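Local structure of botulinum neurotoxin type G (Clostridium botulinum, 3MPP) at residues S6-G11 with I35-F40; N70-T75 with E215-Q220. The protein binds the host cell surface through this receptor-binding domain, so that the toxin's protease light chain can be delivered into the host cytosol. The protein carries 4 engineered substitutions. One frame throughout, in Å; residues are numbered along the deposited sequence. Where two conformers were deposited one is given.

Contact 1 (S6-G11 with I35-F40)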
ATOM      1  N   SER A   6      -1.382 -20.343   9.360  1.00 51.37           N
ATOM      2  CA  SER A   6      -0.885 -19.330   8.430  1.00 51.56           C
ATOM      3  C   SER A   6      -1.258 -19.715   7.007  1.00 54.68           C
ATOM      4  O   SER A   6      -0.905 -20.796   6.532  1.00 61.26           O
ATOM      5  CB  SER A   6       0.629 -19.166   8.555  1.00 56.36           C
ATOM      6  OG  SER A   6       1.315 -20.293   8.043  1.00 66.52           O
ATOM      7  N   LEU A   7      -1.985 -18.837   6.327  1.00 49.62           N
ATOM      8  CA  LEU A   7      -2.407 -19.128   4.967  1.00 46.06           C
ATOM      9  C   LEU A   7      -1.327 -18.689   3.986  1.00 52.56           C
ATOM     10  O   LEU A   7      -0.843 -17.559   4.036  1.00 48.30           O
ATOM     11  CB  LEU A   7      -3.739 -18.447   4.637  1.00 44.14           C
ATOM     12  CG  LEU A   7      -4.959 -18.912   5.450  1.00 55.33           C
ATOM     13  CD1 LEU A   7      -6.268 -18.327   4.909  1.00 49.19           C
ATOM     14  CD2 LEU A   7      -5.027 -20.421   5.476  1.00 55.93           C
ATOM     15  N   SER A   8      -0.942 -19.600   3.104  1.00 51.66           N
ATOM     16  CA  SER A   8      -0.041 -19.260   2.017  1.00 48.62           C
ATOM     17  C   SER A   8      -0.580 -19.862   0.739  1.00 49.77           C
ATOM     18  O   SER A   8      -1.137 -20.960   0.743  1.00 53.01           O
ATOM     19  CB  SER A   8       1.368 -19.783   2.282  1.00 55.16           C
ATOM     20  OG  SER A   8       1.892 -19.240   3.478  1.00 65.57           O
ATOM     21  N   TYR A   9      -0.427 -19.127  -0.351  1.00 39.66           N
ATOM     22  CA  TYR A   9      -0.782 -19.616  -1.669  1.00 49.13           C
ATOM     23  C   TYR A   9       0.499 -20.070  -2.358  1.00 63.24           C
ATOM     24  O   TYR A   9       1.210 -19.263  -2.957  1.00 70.00           O
ATOM     25  CB  TYR A   9      -1.468 -18.511  -2.470  1.00 40.74           C
ATOM     26  CG  TYR A   9      -2.024 -18.978  -3.790  1.00 48.16           C
ATOM     27  CD1 TYR A   9      -1.450 -18.572  -4.989  1.00 48.12           C
ATOM     28  CD2 TYR A   9      -3.125 -19.831  -3.840  1.00 44.76           C
ATOM     29  CE1 TYR A   9      -1.954 -19.000  -6.201  1.00 50.85           C
ATOM     30  CE2 TYR A   9      -3.637 -20.261  -5.048  1.00 46.30           C
ATOM     31  CZ  TYR A   9      -3.047 -19.847  -6.223  1.00 53.02           C
ATOM     32  OH  TYR A   9      -3.552 -20.274  -7.427  1.00 59.38           O
ATOM     33  N   ARG A  10       0.784 -21.365  -2.264  0.53 69.27           N
ATOM     34  CA  ARG A  10       2.014 -21.936  -2.809  0.53 74.55           C
ATOM     35  C   ARG A  10       1.736 -22.822  -4.019  0.53 72.69           C
ATOM     36  O   ARG A  10       1.025 -23.818  -3.912  0.53 70.07           O
ATOM     37  CB  ARG A  10       2.728 -22.766  -1.736  0.53 81.47           C
ATOM     38  CG  ARG A  10       3.062 -22.009  -0.459  0.53 82.23           C
ATOM     39  CD  ARG A  10       4.424 -21.336  -0.539  0.53 82.64           C
ATOM     40  NE  ARG A  10       4.772 -20.656   0.707  0.53 77.80           N
ATOM     41  CZ  ARG A  10       5.183 -21.276   1.809  0.53 71.64           C
ATOM     42  NH1 ARG A  10       5.294 -22.598   1.827  0.53 67.49           N
ATOM     43  NH2 ARG A  10       5.480 -20.575   2.896  0.53 68.70           N
ATOM     44  N   GLY A  11       2.300 -22.457  -5.167  1.00 74.67           N
ATOM     45  CA  GLY A  11       2.208 -23.286  -6.357  1.00 73.19           C
ATOM     46  C   GLY A  11       0.811 -23.728  -6.751  1.00 72.81           C
ATOM     47  O   GLY A  11       0.552 -24.919  -6.919  1.00 69.45           O
ATOM     48  N   ILE A  35       1.802 -13.197  -5.724  1.00 44.09           N
ATOM     49  CA  ILE A  35       2.698 -12.156  -5.216  1.00 46.65           C
ATOM     50  C   ILE A  35       3.001 -12.448  -3.755  1.00 46.34           C
ATOM     51  O   ILE A  35       2.087 -12.676  -2.975  1.00 42.41           O
ATOM     52  CB  ILE A  35       2.063 -10.761  -5.307  1.00 42.84           C
ATOM     53  CG1 ILE A  35       1.732 -10.417  -6.764  1.00 40.02           C
ATOM     54  CG2 ILE A  35       2.995  -9.721  -4.684  1.00 38.02           C
ATOM     55  CD1 ILE A  35       0.844  -9.169  -6.918  1.00 35.52           C
ATOM     56  N   GLY A  36       4.273 -12.449  -3.372  1.00 44.03           N
ATOM     57  CA  GLY A  36       4.606 -12.819  -2.010  1.00 45.38           C
ATOM     58  C   GLY A  36       4.182 -14.262  -1.787  1.00 47.06           C
ATOM     59  O   GLY A  36       4.671 -15.151  -2.468  1.00 48.86           O
ATOM     60  N   ASN A  37       3.256 -14.520  -0.873  1.00 59.71           N
ATOM     61  CA  ASN A  37       2.865 -15.911  -0.677  1.00 72.18           C
ATOM     62  C   ASN A  37       1.456 -16.251  -0.197  1.00 63.35           C
ATOM     63  O   ASN A  37       1.328 -16.972   0.786  1.00 72.05           O
ATOM     64  CB  ASN A  37       3.859 -16.586   0.271  1.00 84.29           C
ATOM     65  CG  ASN A  37       3.771 -16.042   1.682  1.00 81.71           C
ATOM     66  OD1 ASN A  37       4.057 -16.743   2.653  1.00 88.27           O
ATOM     67  ND2 ASN A  37       3.362 -14.784   1.802  1.00 63.74           N
ATOM     68  N   GLY A  38       0.397 -15.778  -0.846  1.00 66.55           N
ATOM     69  CA  GLY A  38       0.397 -14.763  -1.880  1.00 40.43           C
ATOM     70  C   GLY A  38      -0.768 -13.838  -1.505  1.00 37.19           C
ATOM     71  O   GLY A  38      -0.798 -13.321  -0.395  1.00 41.88           O
ATOM     72  N   GLN A  39      -1.729 -13.624  -2.401  1.00 30.32           N
ATOM     73  CA  GLN A  39      -2.856 -12.733  -2.097  1.00 30.25           C
ATOM     74  C   GLN A  39      -4.173 -13.314  -2.570  1.00 33.56           C
ATOM     75  O   GLN A  39      -4.206 -13.976  -3.594  1.00 36.28           O
ATOM     76  CB  GLN A  39      -2.661 -11.369  -2.765  1.00 27.92           C
ATOM     77  CG  GLN A  39      -1.301 -10.723  -2.497  1.00 29.71           C
ATOM     78  CD  GLN A  39      -1.152  -9.384  -3.230  1.00 35.25           C
ATOM     79  OE1 GLN A  39      -2.011  -8.996  -4.041  1.00 32.93           O
ATOM     80  NE2 GLN A  39      -0.067  -8.676  -2.947  1.00 27.70           N
ATOM     81  N   PHE A  40      -5.264 -13.062  -1.839  1.00 31.01           N
ATOM     82  CA  PHE A  40      -6.580 -13.453  -2.349  1.00 31.61           C
ATOM     83  C   PHE A  40      -7.646 -12.368  -2.255  1.00 30.54           C
ATOM     84  O   PHE A  40      -7.623 -11.526  -1.365  1.00 35.02           O
ATOM     85  CB  PHE A  40      -7.097 -14.789  -1.755  1.00 28.27           C
ATOM     86  CG  PHE A  40      -7.424 -14.740  -0.290  1.00 32.09           C
ATOM     87  CD1 PHE A  40      -8.674 -14.317   0.145  1.00 32.89           C
ATOM     88  CD2 PHE A  40      -6.501 -15.172   0.654  1.00 38.50           C
ATOM     89  CE1 PHE A  40      -8.993 -14.298   1.495  1.00 34.31           C
ATOM     90  CE2 PHE A  40      -6.807 -15.147   2.011  1.00 40.16           C
ATOM     91  CZ  PHE A  40      -8.066 -14.714   2.434  1.00 32.49           C
TER
HETATM   92  O   HOH W   1      -1.809 -15.997   1.069  1.00 65.54           O

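Contact 2 (N70-T75 with E215-Q220). Engineered in segment 215-220: Glu215 (natural residue Ser), Arg216 (natural residue Leu), Lys218 (natural residue Trp).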
ATOM      1  N   ASN A  70      -3.487 -11.671  12.800  1.00 46.38           N
ATOM      2  CA  ASN A  70      -2.677 -10.771  11.973  1.00 45.70           C
ATOM      3  C   ASN A  70      -2.930 -11.051  10.501  1.00 46.79           C
ATOM      4  O   ASN A  70      -2.965 -12.206  10.069  1.00 44.08           O
ATOM      5  CB  ASN A  70      -1.185 -10.923  12.315  1.00 45.24           C
ATOM      6  CG  ASN A  70      -0.256 -10.208  11.320  1.00 49.99           C
ATOM      7  OD1 ASN A  70      -0.328  -8.984  11.121  1.00 45.84           O
ATOM      8  ND2 ASN A  70       0.641 -10.975  10.716  1.00 43.62           N
ATOM      9  N   PHE A  71      -3.151  -9.985   9.742  1.00 40.82           N
ATOM     10  CA  PHE A  71      -3.286 -10.082   8.301  1.00 38.21           C
ATOM     11  C   PHE A  71      -3.209  -8.677   7.720  1.00 41.86           C
ATOM     12  O   PHE A  71      -3.325  -7.685   8.446  1.00 37.18           O
ATOM     13  CB  PHE A  71      -4.605 -10.758   7.901  1.00 38.65           C
ATOM     14  CG  PHE A  71      -5.827 -10.000   8.321  1.00 37.47           C
ATOM     15  CD1 PHE A  71      -6.437  -9.107   7.453  1.00 38.99           C
ATOM     16  CD2 PHE A  71      -6.371 -10.180   9.580  1.00 32.52           C
ATOM     17  CE1 PHE A  71      -7.566  -8.394   7.841  1.00 37.63           C
ATOM     18  CE2 PHE A  71      -7.495  -9.481   9.971  1.00 39.05           C
ATOM     19  CZ  PHE A  71      -8.093  -8.578   9.097  1.00 31.94           C
ATOM     20  N   TRP A  72      -2.995  -8.600   6.415  1.00 33.13           N
ATOM     21  CA  TRP A  72      -2.997  -7.317   5.726  1.00 30.98           C
ATOM     22  C   TRP A  72      -4.253  -7.299   4.887  1.00 33.86           C
ATOM     23  O   TRP A  72      -4.721  -8.356   4.450  1.00 27.81           O
ATOM     24  CB  TRP A  72      -1.776  -7.187   4.823  1.00 24.79           C
ATOM     25  CG  TRP A  72      -0.457  -7.155   5.532  1.00 31.47           C
ATOM     26  CD1 TRP A  72       0.044  -8.091   6.404  1.00 33.41           C
ATOM     27  CD2 TRP A  72       0.559  -6.153   5.391  1.00 29.37           C
ATOM     28  NE1 TRP A  72       1.303  -7.719   6.823  1.00 33.37           N
ATOM     29  CE2 TRP A  72       1.640  -6.532   6.214  1.00 34.76           C
ATOM     30  CE3 TRP A  72       0.650  -4.961   4.661  1.00 34.89           C
ATOM     31  CZ2 TRP A  72       2.802  -5.763   6.322  1.00 40.66           C
ATOM     32  CZ3 TRP A  72       1.817  -4.203   4.762  1.00 31.34           C
ATOM     33  CH2 TRP A  72       2.872  -4.608   5.588  1.00 35.11           C
ATOM     34  N   VAL A  73      -4.805  -6.110   4.674  1.00 24.26           N
ATOM     35  CA  VAL A  73      -6.044  -5.968   3.926  1.00 22.00           C
ATOM     36  C   VAL A  73      -5.923  -4.815   2.922  1.00 30.70           C
ATOM     37  O   VAL A  73      -5.205  -3.846   3.173  1.00 24.48           O
ATOM     38  CB  VAL A  73      -7.242  -5.735   4.889  1.00 40.10           C
ATOM     39  CG1 VAL A  73      -7.083  -4.418   5.641  1.00 39.93           C
ATOM     40  CG2 VAL A  73      -8.566  -5.777   4.142  1.00 35.92           C
ATOM     41  N   ARG A  74      -6.608  -4.939   1.783  1.00 25.30           N
ATOM     42  CA  ARG A  74      -6.716  -3.853   0.803  1.00 28.60           C
ATOM     43  C   ARG A  74      -8.174  -3.696   0.451  1.00 32.58           C
ATOM     44  O   ARG A  74      -8.764  -4.604  -0.122  1.00 31.54           O
ATOM     45  CB  ARG A  74      -6.001  -4.205  -0.503  1.00 34.86           C
ATOM     46  CG  ARG A  74      -4.601  -3.732  -0.662  1.00 55.51           C
ATOM     47  CD  ARG A  74      -4.206  -3.853  -2.131  1.00 57.25           C
ATOM     48  NE  ARG A  74      -4.666  -2.689  -2.848  1.00 47.07           N
ATOM     49  CZ  ARG A  74      -4.817  -2.593  -4.165  1.00 33.33           C
ATOM     50  NH1 ARG A  74      -4.564  -3.604  -4.988  1.00 34.09           N
ATOM     51  NH2 ARG A  74      -5.238  -1.451  -4.651  1.00 24.33           N
ATOM     52  N   THR A  75      -8.762  -2.556   0.780  1.00 26.70           N
ATOM     53  CA  THR A  75     -10.169  -2.341   0.491  1.00 26.04           C
ATOM     54  C   THR A  75     -10.328  -1.132  -0.432  1.00 25.75           C
ATOM     55  O   THR A  75      -9.637  -0.131  -0.269  1.00 27.49           O
ATOM     56  CB  THR A  75     -10.981  -2.160   1.813  1.00 44.81           C
ATOM     57  OG1 THR A  75     -12.301  -1.709   1.521  1.00 54.46           O
ATOM     58  CG2 THR A  75     -10.313  -1.161   2.725  1.00 43.76           C
ATOM     59  N   GLU A 215       8.023  -6.013  15.132  1.00 51.65           N
ATOM     60  CA  GLU A 215       9.030  -6.808  14.447  1.00 54.08           C
ATOM     61  C   GLU A 215       8.405  -7.642  13.336  1.00 52.84           C
ATOM     62  O   GLU A 215       8.946  -7.723  12.238  1.00 55.81           O
ATOM     63  CB  GLU A 215       9.807  -7.682  15.437  1.00 64.83           C
ATOM     64  CG  GLU A 215      10.538  -6.877  16.512  1.00 78.40           C
ATOM     65  CD  GLU A 215      11.353  -5.726  15.936  1.00 92.47           C
ATOM     66  OE1 GLU A 215      12.043  -5.929  14.911  1.00 91.55           O
ATOM     67  OE2 GLU A 215      11.307  -4.616  16.512  1.00 98.91           O
ATOM     68  N   ARG A 216       7.258  -8.249  13.616  1.00 52.37           N
ATOM     69  CA  ARG A 216       6.567  -9.040  12.602  1.00 51.04           C
ATOM     70  C   ARG A 216       6.153  -8.162  11.424  1.00 49.32           C
ATOM     71  O   ARG A 216       6.062  -8.625  10.289  1.00 46.67           O
ATOM     72  CB  ARG A 216       5.353  -9.744  13.202  1.00 63.28           C
ATOM     73  CG  ARG A 216       4.933 -10.991  12.448  1.00 71.73           C
ATOM     74  CD  ARG A 216       4.131 -11.920  13.340  1.00 80.29           C
ATOM     75  NE  ARG A 216       4.828 -12.207  14.594  1.00 91.69           N
ATOM     76  CZ  ARG A 216       5.767 -13.140  14.737  1.00 94.49           C
ATOM     77  NH1 ARG A 216       6.133 -13.884  13.700  1.00 96.26           N
ATOM     78  NH2 ARG A 216       6.344 -13.329  15.915  1.00 94.12           N
ATOM     79  N   TYR A 217       5.910  -6.889  11.706  1.00 42.69           N
ATOM     80  CA  TYR A 217       5.564  -5.931  10.667  1.00 45.11           C
ATOM     81  C   TYR A 217       6.761  -5.685   9.754  1.00 51.54           C
ATOM     82  O   TYR A 217       6.649  -5.767   8.528  1.00 51.02           O
ATOM     83  CB  TYR A 217       5.103  -4.619  11.297  1.00 42.24           C
ATOM     84  CG  TYR A 217       4.871  -3.504  10.302  1.00 38.27           C
ATOM     85  CD1 TYR A 217       3.797  -3.541   9.427  1.00 34.32           C
ATOM     86  CD2 TYR A 217       5.721  -2.410  10.247  1.00 41.69           C
ATOM     87  CE1 TYR A 217       3.582  -2.515   8.516  1.00 33.07           C
ATOM     88  CE2 TYR A 217       5.510  -1.383   9.345  1.00 43.07           C
ATOM     89  CZ  TYR A 217       4.435  -1.441   8.488  1.00 35.67           C
ATOM     90  OH  TYR A 217       4.224  -0.421   7.589  1.00 38.70           O
ATOM     91  N   LYS A 218       7.910  -5.388  10.354  1.00 53.36           N
ATOM     92  CA  LYS A 218       9.112  -5.113   9.577  1.00 52.47           C
ATOM     93  C   LYS A 218       9.470  -6.316   8.714  1.00 49.96           C
ATOM     94  O   LYS A 218       9.844  -6.167   7.550  1.00 49.01           O
ATOM     95  CB  LYS A 218      10.276  -4.707  10.486  1.00 53.84           C
ATOM     96  CG  LYS A 218      10.011  -3.426  11.259  1.00 60.58           C
ATOM     97  CD  LYS A 218      11.275  -2.838  11.873  1.00 68.43           C
ATOM     98  CE  LYS A 218      11.609  -3.494  13.200  1.00 78.00           C
ATOM     99  NZ  LYS A 218      12.678  -2.761  13.936  1.00 83.25           N
ATOM    100  N   ILE A 219       9.338  -7.506   9.284  1.00 50.99           N
ATOM    101  CA  ILE A 219       9.570  -8.740   8.546  1.00 59.46           C
ATOM    102  C   ILE A 219       8.587  -8.908   7.385  1.00 59.73           C
ATOM    103  O   ILE A 219       8.991  -9.217   6.264  1.00 58.69           O
ATOM    104  CB  ILE A 219       9.498  -9.982   9.463  1.00 69.97           C
ATOM    105  CG1 ILE A 219      10.865 -10.273  10.098  1.00 77.37           C
ATOM    106  CG2 ILE A 219       9.040 -11.202   8.680  1.00 70.81           C
ATOM    107  CD1 ILE A 219      11.326  -9.249  11.119  1.00 79.16           C
ATOM    108  N   GLN A 220       7.299  -8.704   7.649  1.00 54.69           N
ATOM    109  CA  GLN A 220       6.291  -8.904   6.611  1.00 53.86           C
ATOM    110  C   GLN A 220       6.309  -7.817   5.535  1.00 57.94           C
ATOM    111  O   GLN A 220       5.587  -7.913   4.540  1.00 58.52           O
ATOM    112  CB  GLN A 220       4.891  -9.058   7.219  1.00 51.06           C
ATOM    113  CG  GLN A 220       4.691 -10.388   7.954  1.00 56.46           C
ATOM    114  CD  GLN A 220       3.298 -10.544   8.543  1.00 70.87           C
ATOM    115  OE1 GLN A 220       2.552  -9.571   8.683  1.00 72.77           O
ATOM    116  NE2 GLN A 220       2.943 -11.775   8.900  1.00 74.26           N
TER

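Contact 1 (S6-G11 with I35-F40)
Asn37 O takes two contacts from strand 6-10. Tyr9 N donates a hydrogen bond to Asn37 O at 3.0 Å, bent to 145° at the hydrogen. The donor stands above the carbonyl plane, 54° out of it, and does not lie on a lone pair. A second, weaker hold comes from the backbone CH of Ser8, with Ser8 CA 2.9 Å from Asn37 O. The peptide bond from Asn37 to Gly38 is cis. Gly38 N, of the same peptide, donates a hydrogen bond to water 1 at 2.9 Å. The water is also 3.5 Å from Leu7 O, a weak bond at best, and so links the backbones loosely.

With CG between the backbone N and the carbonyl carbon (chi1 68°), the Asn37 amide lies alongside Arg10, pointing the same way. Amide and guanidinium are nearly coplanar. Asn37 OD1 lies at the guanidinium edge, 4.1 Å from Arg10 NH2, too far for a hydrogen bond in this conformer. Ser8 OG is 3.4 Å from Asn37 OD1, at most a weak hydrogen bond, since its one proton has another acceptor in reach. The stronger partner of Ser8 OG is Ser17 OG. Asn37 ND2 is bonded to Asp200 on strand 195-204. At the buried end, Leu7 CD1 meets the Phe40 ring obliquely, 4.3 Å from Phe40 CE2.

The contact joins strand 3-10 to the turn that enters strand 39-43 in the N-terminal half of the receptor-binding domain. One bent backbone bond, a CH...O contact and a loosely held water carry most of its polar part, so the turn is docked on the strand without ladder pairing.

Contact 2 (N70-T75 with E215-Q220)
Helix 210-220 leads out of the N-terminal part of the receptor-binding domain, and its last turns lie over strand 67-74. Trp72 and Gln220 make the one settled hydrogen bond between the two segments. Trp72 NE1 donates to Gln220 OE1 at 2.9 Å, nearly straight at 163°. The acceptor lies in the indole plane, at the ring edge. Relative to the Gln220 amide the donor is 40° out of the carbonyl plane, off the lone pairs. The Gln220 chain runs extended past CG (chi2 -179°), which carries its amide down to the strand. Beside this bond, Trp72 CH2 approaches Tyr217 CE1 at 3.7 Å. The rings are almost parallel but slid apart, with the centroid of the Trp72 six-membered ring 5.7 Å from that of Tyr217, so they barely overlap. The CB of Asn70 is directed toward the helix, and its side chain lies next to the Gln220 amide.

Strand 67-74 runs between strands 144-150 and 195-204. From 195-204, Lys199 makes a cation-pi contact with Trp72, while Asn202 touches Gln220. On the helix, Tyr217 also reaches the loops at Asn161 and Thr359, the latter in the C-terminal subdomain.

Overall arrangement
From the N terminus, strand 3-10 is followed by strands 13-16, 23-26 and 30-33. Contact 1 closes this short loop at the entry to strand 39-43. Contact 2 opens later, at strand 67-74. Its much longer loop takes in most of the remaining N-terminal subdomain before closing on helix 210-220, which leads toward the C-terminal trefoil. The two contacts are in series and neither encloses the other. The centres of contact 1 and contact 2 are about 13 Å apart. The nearest atoms of contact 1 and contact 2 are about 6 Å apart, so the two do not touch. Strand 195-204 links them, since it pairs with strands 3-10, 39-43 and 67-74.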